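Local structure of type III secretion system effector protein ExoU (Pseudomonas fluorescens, 4QMK) at residues 105-110 and 272-277; 166-171 and 262-267. The protein is probably a patatin-like phospholipase toxin, delivered by type III secretion and brought to the plasma membrane through a domain that binds phosphatidylinositol 4,5-bisphosphate. All coordinates share one frame; numbering follows the deposited sequence. Where two conformers were deposited one is given.

Contact 1. Residues 105-110 and 272-277; sequences AGAICA and RAALIS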
loop_
_atom_site.group_PDB
_atom_site.type_symbol
_atom_site.label_atom_id
_atom_site.label_comp_id
_atom_site.label_asym_id
_atom_site.label_seq_id
_atom_site.Cartn_x
_atom_site.Cartn_y
_atom_site.Cartn_z
ATOM N N ALA A 105 12.341 14.591 -18.196
ATOM C CA ALA A 105 12.408 13.616 -19.296
ATOM C C ALA A 105 13.611 12.650 -19.238
ATOM O O ALA A 105 13.765 11.799 -20.110
ATOM C CB ALA A 105 12.343 14.342 -20.632
ATOM N N GLY A 106 14.474 12.808 -18.226
ATOM C CA GLY A 106 15.646 11.921 -18.004
ATOM C C GLY A 106 15.228 10.700 -17.217
ATOM O O GLY A 106 16.014 9.766 -16.978
ATOM N N ALA A 107 13.987 10.715 -16.779
ATOM C CA ALA A 107 13.456 9.612 -16.070
ATOM C C ALA A 107 13.442 8.333 -16.940
ATOM O O ALA A 107 13.819 7.249 -16.479
ATOM C CB ALA A 107 12.076 9.961 -15.516
ATOM N N ILE A 108 13.039 8.482 -18.175
ATOM C CA ILE A 108 13.024 7.384 -19.145
ATOM C C ILE A 108 14.373 6.673 -19.205
ATOM O O ILE A 108 14.477 5.448 -19.011
ATOM C CB ILE A 108 12.791 7.915 -20.555
ATOM C CG1 ILE A 108 11.462 8.633 -20.662
ATOM C CG2 ILE A 108 12.876 6.783 -21.577
ATOM C CD1 ILE A 108 11.313 9.370 -21.980
ATOM N N CYS A 109 15.402 7.466 -19.442
ATOM C CA CYS A 109 16.724 6.979 -19.563
ATOM C C CYS A 109 17.131 6.340 -18.244
ATOM O O CYS A 109 17.610 5.194 -18.208
ATOM C CB CYS A 109 17.558 8.170 -20.075
ATOM S SG CYS A 109 16.868 9.121 -21.463
ATOM N N ALA A 110 16.884 7.026 -17.130
ATOM C CA ALA A 110 17.247 6.493 -15.864
ATOM C C ALA A 110 16.608 5.137 -15.665
ATOM O O ALA A 110 17.253 4.223 -15.200
ATOM C CB ALA A 110 16.825 7.418 -14.771
ATOM N N ARG A 272 5.181 4.042 -15.551
ATOM C CA ARG A 272 4.152 5.005 -15.211
ATOM C C ARG A 272 4.807 6.207 -14.492
ATOM O O ARG A 272 4.476 7.362 -14.798
ATOM C CB ARG A 272 3.072 4.287 -14.382
ATOM C CG ARG A 272 1.875 5.091 -13.878
ATOM C CD ARG A 272 1.279 6.054 -14.891
ATOM N NE ARG A 272 0.652 5.380 -16.013
ATOM C CZ ARG A 272 -0.622 5.008 -16.079
ATOM N NH1 ARG A 272 -1.467 5.213 -15.085
ATOM N NH2 ARG A 272 -1.038 4.411 -17.174
ATOM N N ALA A 273 5.762 5.940 -13.583
ATOM C CA ALA A 273 6.462 6.984 -12.847
ATOM C C ALA A 273 7.175 7.921 -13.775
ATOM O O ALA A 273 7.216 9.141 -13.535
ATOM C CB ALA A 273 7.501 6.376 -11.929
ATOM N N ALA A 274 7.814 7.328 -14.783
ATOM C CA ALA A 274 8.596 8.066 -15.762
ATOM C C ALA A 274 7.709 8.890 -16.680
ATOM O O ALA A 274 8.089 9.978 -17.109
ATOM C CB ALA A 274 9.420 7.097 -16.604
ATOM N N LEU A 275 6.539 8.363 -17.013
ATOM C CA LEU A 275 5.624 9.092 -17.840
ATOM C C LEU A 275 5.174 10.343 -17.089
ATOM O O LEU A 275 5.106 11.438 -17.669
ATOM C CB LEU A 275 4.415 8.225 -18.172
ATOM C CG LEU A 275 3.238 8.909 -18.884
ATOM C CD1 LEU A 275 3.585 9.188 -20.344
ATOM C CD2 LEU A 275 2.037 7.975 -18.820
ATOM N N ILE A 276 4.824 10.149 -15.810
ATOM C CA ILE A 276 4.308 11.225 -14.958
ATOM C C ILE A 276 5.393 12.272 -14.862
ATOM O O ILE A 276 5.170 13.483 -15.024
ATOM C CB ILE A 276 4.069 10.756 -13.505
ATOM C CG1 ILE A 276 3.218 9.488 -13.444
ATOM C CG2 ILE A 276 3.499 11.900 -12.653
ATOM C CD1 ILE A 276 1.779 9.686 -13.175
ATOM N N SER A 277 6.581 11.780 -14.604
ATOM C CA SER A 277 7.693 12.646 -14.427
ATOM C C SER A 277 7.862 13.546 -15.599
ATOM O O SER A 277 8.028 14.732 -15.452
ATOM C CB SER A 277 8.938 11.817 -14.199
ATOM O OG SER A 277 10.068 12.634 -14.163
#

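Contact 2. Residues 166-171 and 262-267; sequences ISQLLL and ANLTPD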
loop_
_atom_site.group_PDB
_atom_site.type_symbol
_atom_site.label_atom_id
_atom_site.label_comp_id
_atom_site.label_asym_id
_atom_site.label_seq_id
_atom_site.Cartn_x
_atom_site.Cartn_y
_atom_site.Cartn_z
ATOM N N ILE A 166 3.712 14.364 -2.823
ATOM C CA ILE A 166 2.585 14.328 -3.735
ATOM C C ILE A 166 2.630 13.095 -4.653
ATOM O O ILE A 166 1.608 12.657 -5.134
ATOM C CB ILE A 166 2.480 15.628 -4.518
ATOM C CG1 ILE A 166 1.160 15.715 -5.215
ATOM C CG2 ILE A 166 3.586 15.785 -5.520
ATOM C CD1 ILE A 166 0.915 17.152 -5.609
ATOM N N SER A 167 3.794 12.490 -4.845
ATOM C CA SER A 167 3.835 11.183 -5.504
ATOM C C SER A 167 2.878 10.152 -4.904
ATOM O O SER A 167 2.328 9.308 -5.607
ATOM C CB SER A 167 5.233 10.594 -5.420
ATOM O OG SER A 167 5.743 10.531 -4.099
ATOM N N GLN A 168 2.676 10.198 -3.603
ATOM C CA GLN A 168 1.781 9.237 -2.959
ATOM C C GLN A 168 0.332 9.385 -3.394
ATOM O O GLN A 168 -0.370 8.405 -3.630
ATOM C CB GLN A 168 1.989 9.276 -1.457
ATOM C CG GLN A 168 3.293 8.564 -1.117
ATOM C CD GLN A 168 3.868 8.920 0.216
ATOM O OE1 GLN A 168 3.566 9.959 0.786
ATOM N NE2 GLN A 168 4.738 8.080 0.702
ATOM N N LEU A 169 -0.096 10.610 -3.567
ATOM C CA LEU A 169 -1.402 10.859 -4.124
ATOM C C LEU A 169 -1.523 10.381 -5.553
ATOM O O LEU A 169 -2.506 9.788 -5.893
ATOM C CB LEU A 169 -1.699 12.331 -4.141
ATOM C CG LEU A 169 -2.797 12.824 -3.230
ATOM C CD1 LEU A 169 -3.176 14.234 -3.668
ATOM C CD2 LEU A 169 -4.010 11.908 -3.339
ATOM N N LEU A 170 -0.520 10.667 -6.386
ATOM C CA LEU A 170 -0.561 10.348 -7.809
ATOM C C LEU A 170 -0.563 8.872 -8.013
ATOM O O LEU A 170 -1.279 8.346 -8.887
ATOM C CB LEU A 170 0.626 10.981 -8.535
ATOM C CG LEU A 170 0.626 12.495 -8.443
ATOM C CD1 LEU A 170 1.843 13.079 -9.106
ATOM C CD2 LEU A 170 -0.599 13.055 -9.072
ATOM N N LEU A 171 0.254 8.191 -7.216
ATOM C CA LEU A 171 0.279 6.737 -7.223
ATOM C C LEU A 171 -1.141 6.201 -7.160
ATOM O O LEU A 171 -1.531 5.438 -8.009
ATOM C CB LEU A 171 1.076 6.226 -6.026
ATOM C CG LEU A 171 0.887 4.748 -5.711
ATOM C CD1 LEU A 171 1.242 3.937 -6.925
ATOM C CD2 LEU A 171 1.772 4.339 -4.555
ATOM N N ALA A 262 11.984 3.713 -4.038
ATOM C CA ALA A 262 11.582 2.542 -3.242
ATOM C C ALA A 262 11.036 2.897 -1.869
ATOM O O ALA A 262 10.232 2.152 -1.301
ATOM C CB ALA A 262 12.716 1.563 -3.110
ATOM N N ASN A 263 11.451 4.034 -1.340
ATOM C CA ASN A 263 10.997 4.437 -0.024
ATOM C C ASN A 263 9.587 5.070 0.008
ATOM O O ASN A 263 8.777 4.727 0.874
ATOM C CB ASN A 263 12.066 5.313 0.633
ATOM C CG ASN A 263 13.311 4.506 1.036
ATOM O OD1 ASN A 263 13.415 3.293 0.761
ATOM N ND2 ASN A 263 14.264 5.176 1.679
ATOM N N LEU A 264 9.259 5.932 -0.952
ATOM C CA LEU A 264 7.932 6.578 -0.973
ATOM C C LEU A 264 6.860 5.832 -1.751
ATOM O O LEU A 264 5.662 5.938 -1.429
ATOM C CB LEU A 264 8.055 7.964 -1.603
ATOM C CG LEU A 264 8.770 9.085 -0.857
ATOM C CD1 LEU A 264 9.418 10.063 -1.826
ATOM C CD2 LEU A 264 7.782 9.796 0.057
ATOM N N THR A 265 7.277 5.132 -2.816
ATOM C CA THR A 265 6.345 4.508 -3.783
ATOM C C THR A 265 6.901 3.152 -4.235
ATOM O O THR A 265 7.016 2.885 -5.427
ATOM C CB THR A 265 6.172 5.409 -5.018
ATOM O OG1 THR A 265 7.405 5.471 -5.781
ATOM C CG2 THR A 265 5.827 6.785 -4.589
ATOM N N PRO A 266 7.183 2.270 -3.262
ATOM C CA PRO A 266 7.784 0.996 -3.527
ATOM C C PRO A 266 7.072 0.167 -4.573
ATOM O O PRO A 266 7.734 -0.425 -5.440
ATOM C CB PRO A 266 7.732 0.292 -2.178
ATOM C CG PRO A 266 6.641 0.952 -1.413
ATOM C CD PRO A 266 6.712 2.377 -1.862
ATOM N N ASP A 267 5.747 0.097 -4.503
ATOM C CA ASP A 267 5.001 -0.770 -5.396
ATOM C C ASP A 267 4.569 -0.096 -6.707
ATOM O O ASP A 267 3.720 -0.602 -7.422
ATOM C CB ASP A 267 3.791 -1.328 -4.660
ATOM C CG ASP A 267 4.176 -2.130 -3.399
ATOM O OD1 ASP A 267 5.266 -2.786 -3.361
ATOM O OD2 ASP A 267 3.353 -2.108 -2.442
#

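Contact 1. Residues 105-110 and 272-277
Ala107 and Ala274 bring two helices of the patatin-like phospholipase domain together so closely that their CA atoms lie 5.1 Å apart. Residues 105-110 include the last glycine of what is probably the nucleophile elbow of this fold (GxSxG: Gly102, Ser104, Gly106) and continue into helix 107-114, while residues 272-277 belong to helix 270-278. In the first shell the methyl of Ala107 does most of the touching. Its CB rests 4.0 Å from Ala274 CA, over the backbone of the opposing helix, and 4.1 Å from Ala274 CB. The methyl of Ala274 in turn approaches the main chain, with its CB 4.2 Å from Ile108 N. Small side chains on both helices are what allow such proximity: each methyl lies close to the partner's backbone. One helical turn beyond Ala274, Ser277 completes the contact with its CB 3.9 Å from Ala107 CB. No hydrogen bond joins the two segments themselves.

Further out, Ile245 of strand 242-251 touches Ala107, Ala274 and Ser277, so the sheet backs the junction, and Ile188 of helix 183-201 packs on both Ile108 and Ala274. Ser277 links these shells. Its hydroxyl, with OG anti to the backbone N (chi1 174°), has Thr246 O as its strongest polar partner and Ser104 O of the putative elbow as a second acceptor; a single proton must be shared between the two or alternate. The same torsion leaves Ser277 OG 3.6 Å from Ala107 CB.

Contact 2. Residues 166-171 and 262-267
A single side-chain hydrogen bond crosses from Gln168 of helix 166-173 to Leu264 in the loop at residues 262-267. The amide nitrogen Gln168 NE2 donates to Leu264 O at 3.2 Å, with an N-H...O angle of 159°. The donor lies in the carbonyl plane, on a lone pair, and the acceptor is only 12° out of the plane of the glutamine amide, so both flat groups are well turned for the bond. The chain of Gln168 is extended beyond CG, which carries the amide across to the loop; on the other side of the same amide, OE1 takes weak hydrogen bonds from Gly164 N and Asn165 N, which help fix the rotation of the group.

The loop connects strand 254-260, at the edge of the mixed sheet of the patatin-like domain, to helix 270-278, and the contact lays helix 166-173 against this loop.

Van der Waals contacts accompany the bond. Leu264 meets the glutamine at about a right angle, its CD2 methyl 3.6 Å from Gln168 NE2. Nearby, the Thr265 methyl CG2 faces Ser167, 3.9 Å from Ser167 CB and 3.8 Å from Ser167 OG. Both hydroxyls bond to backbone carbonyls just before the loop: Ser167 OG to Val259 O and Thr265 OG1 to Asn261 O.

Overall arrangement
Contacts 1 and 2 illustrate how distant parts of a chain can be gathered around one sheet. Their centres are 14 Å apart, on the same side of the chain's centre and within the same patatin-like phospholipase region. Along the chain the order is 105-110, 166-171, 262-267 and 272-277, so contact 2 falls between the two halves of contact 1. The antiparallel strands 242-251 and 254-260 lead to the loop of contact 2, which leads on to helix 270-278 of contact 1. Leu170 CD1 and Ile276 CG2 pack 4.1 Å apart, joining helix 166-173 to helix 270-278, whose Ala274 and Ser277 meet the segment at the probable elbow.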